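Local atomic coordinates of urocanate hydratase (Paenibacillus sp. Soil724D2, PDB entry 7NED), a protein that probably catalyses the NAD+-dependent hydration of thiourocanate and urocanate, a step in bacterial ergothioneine breakdown. Residues A[120-125]-A[489-494]. Residues are numbered along the deposited sequence; the frame is centred on the assembly and turned at random.
Sequences GGLTAA and MTSAGV. With URO ((2E)-3-(1H-imidazol-4-yl)acrylic acid), chain B.
Leu-122 CD2 meets strand 490-494 and its lead-in at two points: Met-489 CE, an apolar contact at 3.8 Å, and the hydroxyl of Ser-491, whose OG lies 3.5 Å away in van der Waals contact. Met-489 also touches NAD. The other branch packs on the bound urocanate. With CD1 anti to CA (chi2 -172°), that methyl lies over the imidazole face, 3.6 Å from both URO CAE and URO NAG and about 3.5 Å above the ring plane, near the ring centre; Leu-122 CG approaches URO CAE at 3.4 Å. At the far end of the ligand, Thr-123 OG1 donates a short hydrogen bond to carboxylate oxygen URO OAB (2.5 Å). Arg-352 NH2 also hydrogen-bonds the ligand. Cutting Leu-122 back to an alanine removes both methyls and would probably leave a gap between the imidazole face and the Met-489 and Ser-491 side chains, with the ring freer to shift. Further out, His-479 on neighbouring strand 475-480 ties loop to sheet: its ND1 bonds Gly-121 O, its backbone Ser-491. Tyr-42 OH bonds the backbone N of Leu-122 and Thr-123; His-434 bonds Ser-491 OG. The chemistry is thus divided: apolar contact from Leu-122 packs the imidazole, while Thr-123 holds the carboxylate by directional bonding, where N- and C-terminal family regions meet at the active-site pocket.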
loop_
_atom_site.group_PDB
_atom_site.type_symbol
_atom_site.label_atom_id
_atom_site.label_comp_id
_atom_site.label_asym_id
_atom_site.label_seq_id
_atom_site.Cartn_x
_atom_site.Cartn_y
_atom_site.Cartn_z
ATOM N N GLY A 120 -13.097 4.755 -2.271
ATOM C CA GLY A 120 -13.696 4.501 -0.974
ATOM C C GLY A 120 -13.753 5.689 -0.036
ATOM O O GLY A 120 -14.123 5.514 1.132
ATOM N N GLY A 121 -13.430 6.888 -0.511
ATOM C CA GLY A 121 -13.218 7.989 0.405
ATOM C C GLY A 121 -12.154 7.627 1.428
ATOM O O GLY A 121 -11.230 6.835 1.168
ATOM N N LEU A 122 -12.246 8.259 2.602
ATOM C CA LEU A 122 -11.494 7.749 3.733
ATOM C C LEU A 122 -12.338 6.762 4.521
ATOM O O LEU A 122 -11.953 5.597 4.687
ATOM C CB LEU A 122 -11.020 8.907 4.639
ATOM C CG LEU A 122 -10.153 9.947 3.948
ATOM C CD1 LEU A 122 -9.556 10.958 4.931
ATOM C CD2 LEU A 122 -9.053 9.249 3.161
ATOM N N THR A 123 -13.542 7.172 4.926
ATOM C CA THR A 123 -14.327 6.326 5.810
ATOM C C THR A 123 -15.553 5.708 5.140
ATOM O O THR A 123 -16.335 5.053 5.832
ATOM C CB THR A 123 -14.765 7.127 7.021
ATOM O OG1 THR A 123 -15.470 8.279 6.554
ATOM C CG2 THR A 123 -13.552 7.549 7.866
ATOM N N ALA A 124 -15.754 5.897 3.834
ATOM C CA ALA A 124 -16.967 5.368 3.196
ATOM C C ALA A 124 -16.876 3.854 3.015
ATOM O O ALA A 124 -17.724 3.100 3.509
ATOM C CB ALA A 124 -17.209 6.044 1.842
ATOM N N ALA A 125 -15.855 3.389 2.296
ATOM C CA ALA A 125 -15.825 1.962 1.979
ATOM C C ALA A 125 -15.430 1.105 3.164
ATOM O O ALA A 125 -15.604 -0.122 3.104
ATOM C CB ALA A 125 -14.886 1.686 0.824
ATOM N N MET A 489 -2.771 10.342 -2.471
ATOM C CA MET A 489 -2.817 9.932 -1.078
ATOM C C MET A 489 -3.046 8.450 -0.926
ATOM O O MET A 489 -3.671 7.784 -1.771
ATOM C CB MET A 489 -3.899 10.618 -0.222
ATOM C CG MET A 489 -5.314 10.359 -0.575
ATOM S SD MET A 489 -6.427 11.284 0.584
ATOM C CE MET A 489 -7.950 10.804 -0.180
ATOM N N THR A 490 -2.594 7.973 0.220
ATOM C CA THR A 490 -2.805 6.611 0.675
ATOM C C THR A 490 -3.072 6.734 2.152
ATOM O O THR A 490 -2.385 7.504 2.838
ATOM C CB THR A 490 -1.569 5.743 0.391
ATOM O OG1 THR A 490 -1.466 5.566 -1.017
ATOM C CG2 THR A 490 -1.669 4.352 1.055
ATOM N N SER A 491 -4.057 5.991 2.634
ATOM C CA SER A 491 -4.429 6.090 4.044
ATOM C C SER A 491 -4.806 4.707 4.578
ATOM O O SER A 491 -4.983 3.766 3.817
ATOM C CB SER A 491 -5.569 7.083 4.248
ATOM O OG SER A 491 -6.749 6.619 3.583
ATOM N N ALA A 492 -4.975 4.606 5.904
ATOM C CA ALA A 492 -5.348 3.360 6.563
ATOM C C ALA A 492 -6.348 3.657 7.665
ATOM O O ALA A 492 -6.272 4.703 8.315
ATOM C CB ALA A 492 -4.110 2.623 7.148
ATOM N N GLY A 493 -7.312 2.747 7.856
ATOM C CA GLY A 493 -8.324 2.916 8.879
ATOM C C GLY A 493 -8.421 1.651 9.707
ATOM O O GLY A 493 -7.830 0.624 9.370
ATOM N N VAL A 494 -9.166 1.742 10.802
ATOM C CA VAL A 494 -9.259 0.634 11.751
ATOM C C VAL A 494 -10.592 0.735 12.485
ATOM O O VAL A 494 -11.049 1.832 12.805
ATOM C CB VAL A 494 -8.063 0.644 12.730
ATOM C CG1 VAL A 494 -8.111 1.917 13.653
ATOM C CG2 VAL A 494 -8.037 -0.642 13.562
HETATM O OAA URO B . -14.886 11.901 9.172
HETATM C CAI URO B . -15.096 11.147 8.131
HETATM O OAB URO B . -15.811 10.226 8.142
HETATM C CAC URO B . -14.378 11.432 6.877
HETATM C CAD URO B . -13.544 12.437 6.819
HETATM C CAJ URO B . -12.951 12.562 5.540
HETATM C CAF URO B . -12.280 13.633 5.027
HETATM N NAH URO B . -12.015 13.449 3.696
HETATM C CAE URO B . -12.517 12.268 3.414
HETATM N NAG URO B . -13.095 11.693 4.492
#